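Local coordinates for protein S-adenosyl-L-methionine-dependent 2-deoxy-scyllo-inosamine dehydrogenase (Bacillus circulans, PDB 4M7S) that catalyses the radical S-adenosylmethionine-dependent two-electron oxidation of 2-deoxy-scyllo-inosamine to amino-dideoxy-scyllo-inosose in butirosin biosynthesis, using two [4Fe-4S] clusters, at residues M7-V12 / F59-E64; P87-N92 / Q110-T115. All coordinates share one frame; numbering follows the deposited sequence.

Contact 1 (M7-V12 / F59-E64); sequences MIEVEV and FHFYGE. With SF4 (iron/sulfur cluster), chain C.
Phe59 meets Val12 and the backbone of Val10 where the strand 7-10 gives way to an inverse gamma turn centred on Glu11. The valine branches divide the work: CG1 of Val12 comes in at the edge of the phenyl ring, near its plane, 4.0 Å from Phe59 CD1, while CG2 rests 3.5 Å from Phe59 O. Val10 O also receives a CA-H...O contact from Phe59 CA at 3.2 Å. The two chains run nearly perpendicular here, 89° apart, so this is loop against strand end rather than a continued ladder.

At His60 the carbonyl is what faces the strand. Glu9 OE1 lies 3.1 Å from His60 O, but both are acceptors and the approach is not a hydrogen bond. In the conformer given, one of two deposited, ND1 is hydrogen-bonded to Tyr90 O, and NE2 of His60 then lies 3.9 Å from S2 of the iron-sulfur cluster, meeting it obliquely and without a bond.

Phe61 points its CB back toward the turn, 3.6 Å from Glu11 CG, and the Glu11 carboxylate stands at 84° to the phenyl plane. CG of Glu11 is anti to its own backbone N (chi1 -163°) and the chain then runs straight, which carries its carboxylate across to the ring edge at CD2; OE1 is held by the backbone N of Val180.

Beyond this comes Tyr62-Gly63-Glu64, probably the counterpart of the GGE motif of radical SAM enzymes, with tyrosine in the first place, and Tyr62 O approaches the cluster sulfur S2 at 3.7 Å. In the sheet, strand 7-10 lies between 56-58 and 175-178, Val177 touching Phe61, and helix 38-50 packs on it through Tyr41, against Val12 and Phe59, and Leu44, against Val10.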
loop_
_atom_site.group_PDB
_atom_site.type_symbol
_atom_site.label_atom_id
_atom_site.label_comp_id
_atom_site.label_asym_id
_atom_site.label_seq_id
_atom_site.Cartn_x
_atom_site.Cartn_y
_atom_site.Cartn_z
HETATM N N MSE A 7 -1.993 -4.379 6.811
HETATM C CA MSE A 7 -1.749 -4.282 5.371
HETATM C C MSE A 7 -0.468 -3.492 5.149
HETATM O O MSE A 7 -0.230 -2.471 5.811
HETATM C CB MSE A 7 -2.927 -3.609 4.649
HETATM C CG MSE A 7 -2.583 -3.046 3.246
HETATM SE SE MSE A 7 -2.282 -4.378 1.810
HETATM C CE MSE A 7 -4.154 -4.729 1.351
ATOM N N ILE A 8 0.380 -3.982 4.254
ATOM C CA ILE A 8 1.541 -3.209 3.844
ATOM C C ILE A 8 1.537 -3.066 2.327
ATOM O O ILE A 8 1.365 -4.055 1.606
ATOM C CB ILE A 8 2.871 -3.815 4.348
ATOM C CG1 ILE A 8 4.055 -2.996 3.829
ATOM C CG2 ILE A 8 3.015 -5.283 3.929
ATOM C CD1 ILE A 8 5.327 -3.245 4.597
ATOM N N GLU A 9 1.707 -1.830 1.851
ATOM C CA GLU A 9 1.707 -1.538 0.422
ATOM C C GLU A 9 3.125 -1.240 -0.004
ATOM O O GLU A 9 3.752 -0.331 0.543
ATOM C CB GLU A 9 0.854 -0.304 0.117
ATOM C CG GLU A 9 -0.571 -0.583 -0.279
ATOM C CD GLU A 9 -1.322 0.686 -0.629
ATOM O OE1 GLU A 9 -0.729 1.551 -1.302
ATOM O OE2 GLU A 9 -2.491 0.822 -0.220
ATOM N N VAL A 10 3.628 -1.996 -0.978
ATOM C CA VAL A 10 5.016 -1.865 -1.407
ATOM C C VAL A 10 5.105 -1.330 -2.840
ATOM O O VAL A 10 4.619 -1.966 -3.783
ATOM C CB VAL A 10 5.740 -3.205 -1.306
ATOM C CG1 VAL A 10 7.232 -3.033 -1.555
ATOM C CG2 VAL A 10 5.521 -3.817 0.082
ATOM N N GLU A 11 5.724 -0.165 -3.002
ATOM C CA GLU A 11 5.929 0.404 -4.331
ATOM C C GLU A 11 7.084 -0.306 -5.047
ATOM O O GLU A 11 8.190 0.237 -5.152
ATOM C CB GLU A 11 6.218 1.905 -4.221
ATOM C CG GLU A 11 6.049 2.683 -5.518
ATOM C CD GLU A 11 6.346 4.166 -5.353
ATOM O OE1 GLU A 11 7.164 4.527 -4.465
ATOM O OE2 GLU A 11 5.750 4.967 -6.108
ATOM N N VAL A 12 6.836 -1.517 -5.544
ATOM C CA VAL A 12 7.894 -2.265 -6.247
ATOM C C VAL A 12 8.284 -1.594 -7.573
ATOM O O VAL A 12 9.346 -1.860 -8.130
ATOM C CB VAL A 12 7.529 -3.753 -6.447
ATOM C CG1 VAL A 12 7.204 -4.395 -5.099
ATOM C CG2 VAL A 12 6.344 -3.901 -7.411
ATOM N N PHE A 59 1.333 -4.595 -3.905
ATOM C CA PHE A 59 2.548 -4.235 -4.644
ATOM C C PHE A 59 2.406 -2.976 -5.491
ATOM O O PHE A 59 3.111 -2.805 -6.501
ATOM C CB PHE A 59 2.959 -5.397 -5.542
ATOM C CG PHE A 59 3.128 -6.682 -4.802
ATOM C CD1 PHE A 59 4.354 -7.015 -4.235
ATOM C CD2 PHE A 59 2.058 -7.549 -4.643
ATOM C CE1 PHE A 59 4.517 -8.199 -3.546
ATOM C CE2 PHE A 59 2.209 -8.738 -3.934
ATOM C CZ PHE A 59 3.443 -9.065 -3.394
ATOM N N HIS A 60 1.516 -2.072 -5.048
ATOM C CA HIS A 60 1.041 -0.895 -5.814
ATOM C C HIS A 60 0.905 0.361 -4.928
ATOM O O HIS A 60 0.074 0.375 -4.017
ATOM C CB HIS A 60 -0.345 -1.233 -6.393
ATOM C CG HIS A 60 -0.974 -0.143 -7.217
ATOM N ND1 HIS A 60 -1.564 -0.392 -8.438
ATOM C CD2 HIS A 60 -1.149 1.180 -6.981
ATOM C CE1 HIS A 60 -2.049 0.734 -8.932
ATOM N NE2 HIS A 60 -1.811 1.703 -8.069
ATOM N N PHE A 61 1.670 1.425 -5.194
ATOM C CA PHE A 61 1.491 2.646 -4.411
ATOM C C PHE A 61 0.756 3.559 -5.374
ATOM O O PHE A 61 -0.462 3.753 -5.259
ATOM C CB PHE A 61 2.827 3.245 -3.953
ATOM C CG PHE A 61 2.687 4.486 -3.126
ATOM C CD1 PHE A 61 1.571 4.676 -2.310
ATOM C CD2 PHE A 61 3.658 5.479 -3.173
ATOM C CE1 PHE A 61 1.423 5.825 -1.558
ATOM C CE2 PHE A 61 3.523 6.643 -2.417
ATOM C CZ PHE A 61 2.394 6.819 -1.609
ATOM N N TYR A 62 1.480 4.095 -6.349
ATOM C CA TYR A 62 0.831 4.842 -7.431
ATOM C C TYR A 62 1.392 4.421 -8.783
ATOM O O TYR A 62 1.388 5.192 -9.754
ATOM C CB TYR A 62 0.972 6.341 -7.227
ATOM C CG TYR A 62 -0.005 6.911 -6.225
ATOM C CD1 TYR A 62 -1.281 7.302 -6.613
ATOM C CD2 TYR A 62 0.349 7.049 -4.890
ATOM C CE1 TYR A 62 -2.178 7.827 -5.697
ATOM C CE2 TYR A 62 -0.541 7.570 -3.964
ATOM C CZ TYR A 62 -1.800 7.951 -4.372
ATOM O OH TYR A 62 -2.673 8.470 -3.448
ATOM N N GLY A 63 1.877 3.188 -8.833
ATOM C CA GLY A 63 2.405 2.629 -10.064
ATOM C C GLY A 63 1.704 1.329 -10.400
ATOM O O GLY A 63 0.935 0.802 -9.591
ATOM N N GLU A 64 1.970 0.814 -11.598
ATOM C CA GLU A 64 1.376 -0.432 -12.060
ATOM C C GLU A 64 2.316 -1.587 -11.740
ATOM O O GLU A 64 3.422 -1.652 -12.290
ATOM C CB GLU A 64 1.147 -0.351 -13.576
ATOM C CG GLU A 64 0.641 -1.640 -14.187
ATOM C CD GLU A 64 -0.573 -2.201 -13.444
ATOM O OE1 GLU A 64 -0.629 -3.437 -13.252
ATOM O OE2 GLU A 64 -1.474 -1.410 -13.075
HETATM FE FE1 SF4 C . -2.135 4.541 -13.109
HETATM FE FE2 SF4 C . -4.462 5.766 -13.524
HETATM FE FE3 SF4 C . -3.014 6.419 -11.395
HETATM FE FE4 SF4 C . -4.197 3.980 -11.469
HETATM S S1 SF4 C . -5.266 6.009 -11.367
HETATM S S2 SF4 C . -2.044 4.408 -10.819
HETATM S S3 SF4 C . -4.090 3.504 -13.724
HETATM S S4 SF4 C . -2.412 6.786 -13.597
#

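Contact 2 (P87-N92 / Q110-T115); sequences PIIYTN and QKFIVT
Ile89 O is gripped by the N-H of Ile113 at 2.7 Å, almost perfectly straight at 177°, and Phe112 CA adds a CA-H...O contact to the same oxygen. It is the central rung of a parallel pair, the two strands of a beta-alpha-beta crossover through helix 98-107 in the partial TIM-barrel of the radical SAM fold. Their axes run 12° apart. The ladder alternates in the usual parallel way, with Ile89 N giving to Lys111 O, Thr91 N to Ile113 O and Thr115 N to Thr91 O. At the other end, Gln110 N is tied to Pro87 O.

On the face carrying Ile89, Thr91, Phe112 and Val114, Ile89 CB presses on Phe112 CD2 at 3.7 Å, and the phenyl ring is packed against Leu101, Leu104 and Thr105 of the crossover helix. Thr91 meets Val114 methyl to methyl; its OG1 bonds Gly93 N, while Glu64 OE1 is modelled doubtfully close to it. Just past the strand, Asn92 CB lies 3.6 Å from Thr115 O. Asn92 ND2 is hydrogen-bonded to Asn17 OD1, and the residue lines the iron-sulfur cluster pocket.

The other face holds Ile88, Tyr90, Lys111 and Ile113. CD1 of Ile88 packs on Lys111 CB, and its CG2 meets Ile113. That isoleucine also makes a CH-pi contact: Ile113 CG1 sits over one face of the Tyr90 ring, 4.0 Å from its centroid and shifted toward the rim.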
loop_
_atom_site.group_PDB
_atom_site.type_symbol
_atom_site.label_atom_id
_atom_site.label_comp_id
_atom_site.label_asym_id
_atom_site.label_seq_id
_atom_site.Cartn_x
_atom_site.Cartn_y
_atom_site.Cartn_z
ATOM N N PRO A 87 -0.976 -12.026 -0.339
ATOM C CA PRO A 87 -0.532 -11.176 -1.448
ATOM C C PRO A 87 -1.684 -10.798 -2.376
ATOM O O PRO A 87 -2.410 -11.676 -2.846
ATOM C CB PRO A 87 0.478 -12.068 -2.199
ATOM C CG PRO A 87 0.788 -13.223 -1.252
ATOM C CD PRO A 87 -0.481 -13.408 -0.478
ATOM N N ILE A 88 -1.843 -9.499 -2.625
ATOM C CA ILE A 88 -2.926 -8.989 -3.455
ATOM C C ILE A 88 -2.340 -8.112 -4.549
ATOM O O ILE A 88 -1.474 -7.282 -4.274
ATOM C CB ILE A 88 -3.872 -8.078 -2.654
ATOM C CG1 ILE A 88 -4.278 -8.725 -1.329
ATOM C CG2 ILE A 88 -5.089 -7.690 -3.504
ATOM C CD1 ILE A 88 -5.087 -9.978 -1.490
ATOM N N ILE A 89 -2.818 -8.276 -5.779
ATOM C CA ILE A 89 -2.417 -7.375 -6.857
ATOM C C ILE A 89 -3.524 -6.357 -7.146
ATOM O O ILE A 89 -4.667 -6.735 -7.425
ATOM C CB ILE A 89 -2.111 -8.138 -8.165
ATOM C CG1 ILE A 89 -0.813 -8.936 -8.041
ATOM C CG2 ILE A 89 -2.000 -7.156 -9.347
ATOM C CD1 ILE A 89 0.427 -8.078 -8.116
ATOM N N TYR A 90 -3.192 -5.071 -7.071
ATOM C CA TYR A 90 -4.087 -4.035 -7.562
ATOM C C TYR A 90 -3.511 -3.561 -8.901
ATOM O O TYR A 90 -2.379 -3.073 -8.957
ATOM C CB TYR A 90 -4.159 -2.880 -6.573
ATOM C CG TYR A 90 -4.769 -3.232 -5.222
ATOM C CD1 TYR A 90 -4.037 -3.910 -4.254
ATOM C CD2 TYR A 90 -6.068 -2.862 -4.914
ATOM C CE1 TYR A 90 -4.587 -4.215 -3.013
ATOM C CE2 TYR A 90 -6.626 -3.157 -3.676
ATOM C CZ TYR A 90 -5.882 -3.835 -2.736
ATOM O OH TYR A 90 -6.434 -4.133 -1.510
ATOM N N THR A 91 -4.278 -3.710 -9.977
ATOM C CA THR A 91 -3.734 -3.451 -11.312
ATOM C C THR A 91 -4.753 -2.775 -12.232
ATOM O O THR A 91 -5.952 -2.989 -12.072
ATOM C CB THR A 91 -3.237 -4.774 -11.946
ATOM O OG1 THR A 91 -2.730 -4.523 -13.264
ATOM C CG2 THR A 91 -4.373 -5.804 -12.016
ATOM N N ASN A 92 -4.292 -1.960 -13.187
ATOM C CA ASN A 92 -5.212 -1.411 -14.185
ATOM C C ASN A 92 -5.618 -2.448 -15.224
ATOM O O ASN A 92 -6.496 -2.194 -16.051
ATOM C CB ASN A 92 -4.682 -0.138 -14.870
ATOM C CG ASN A 92 -3.339 -0.337 -15.554
ATOM O OD1 ASN A 92 -3.034 -1.419 -16.074
ATOM N ND2 ASN A 92 -2.517 0.714 -15.544
ATOM N N GLN A 110 -3.169 -14.148 -4.118
ATOM C CA GLN A 110 -4.467 -14.715 -3.773
ATOM C C GLN A 110 -5.626 -13.905 -4.347
ATOM O O GLN A 110 -6.762 -14.375 -4.385
ATOM C CB GLN A 110 -4.602 -14.842 -2.255
ATOM C CG GLN A 110 -3.631 -15.852 -1.652
ATOM C CD GLN A 110 -3.743 -15.940 -0.154
ATOM O OE1 GLN A 110 -4.747 -15.533 0.424
ATOM N NE2 GLN A 110 -2.706 -16.475 0.491
ATOM N N LYS A 111 -5.349 -12.685 -4.791
ATOM C CA LYS A 111 -6.420 -11.852 -5.320
ATOM C C LYS A 111 -5.908 -10.793 -6.284
ATOM O O LYS A 111 -4.883 -10.155 -6.035
ATOM C CB LYS A 111 -7.196 -11.198 -4.176
ATOM C CG LYS A 111 -8.536 -10.602 -4.569
ATOM C CD LYS A 111 -9.384 -10.441 -3.322
ATOM C CE LYS A 111 -10.685 -9.707 -3.590
ATOM N NZ LYS A 111 -11.449 -9.388 -2.338
ATOM N N PHE A 112 -6.631 -10.625 -7.391
ATOM C CA PHE A 112 -6.384 -9.547 -8.338
ATOM C C PHE A 112 -7.564 -8.578 -8.310
ATOM O O PHE A 112 -8.716 -8.977 -8.507
ATOM C CB PHE A 112 -6.223 -10.101 -9.757
ATOM C CG PHE A 112 -5.067 -11.063 -9.918
ATOM C CD1 PHE A 112 -5.227 -12.416 -9.652
ATOM C CD2 PHE A 112 -3.826 -10.612 -10.357
ATOM C CE1 PHE A 112 -4.160 -13.311 -9.816
ATOM C CE2 PHE A 112 -2.751 -11.500 -10.524
ATOM C CZ PHE A 112 -2.922 -12.848 -10.254
ATOM N N ILE A 113 -7.272 -7.310 -8.045
ATOM C CA ILE A 113 -8.281 -6.264 -8.099
ATOM C C ILE A 113 -7.981 -5.492 -9.363
ATOM O O ILE A 113 -7.010 -4.739 -9.406
ATOM C CB ILE A 113 -8.166 -5.279 -6.924
ATOM C CG1 ILE A 113 -7.973 -6.011 -5.593
ATOM C CG2 ILE A 113 -9.367 -4.330 -6.898
ATOM C CD1 ILE A 113 -9.121 -6.881 -5.207
ATOM N N VAL A 114 -8.792 -5.683 -10.396
ATOM C CA VAL A 114 -8.530 -5.009 -11.661
ATOM C C VAL A 114 -9.407 -3.771 -11.795
ATOM O O VAL A 114 -10.623 -3.842 -11.609
ATOM C CB VAL A 114 -8.776 -5.934 -12.873
ATOM C CG1 VAL A 114 -8.466 -5.196 -14.164
ATOM C CG2 VAL A 114 -7.932 -7.192 -12.765
ATOM N N THR A 115 -8.786 -2.641 -12.117
ATOM C CA THR A 115 -9.527 -1.410 -12.351
ATOM C C THR A 115 -9.296 -0.886 -13.766
ATOM O O THR A 115 -8.208 -0.413 -14.088
ATOM C CB THR A 115 -9.134 -0.315 -11.340
ATOM O OG1 THR A 115 -8.978 -0.894 -10.040
ATOM C CG2 THR A 115 -10.205 0.768 -11.276
#

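Contact 1 and contact 2 are consecutive along the chain and reach the same sheet, their centres 11 Å apart. The loop after strand 56-58 connects them: His60 ND1, in the conformer given, bonds Tyr90 O at 2.9 Å, and Glu64 grips the end of strand 86-91 through Asn92 N and Thr91 OG1, the latter modelled so close that its length is doubtful. Phe59 CD2 also packs on Ile88 O at 3.6 Å. Both contacts reach the [4Fe-4S] cluster inferred to bind S-adenosylmethionine: Tyr62 and Asn92 belong to its pocket, and the side chain of Asn92 is about 4 Å from the cluster and about 4 Å from the side chain of Cys16.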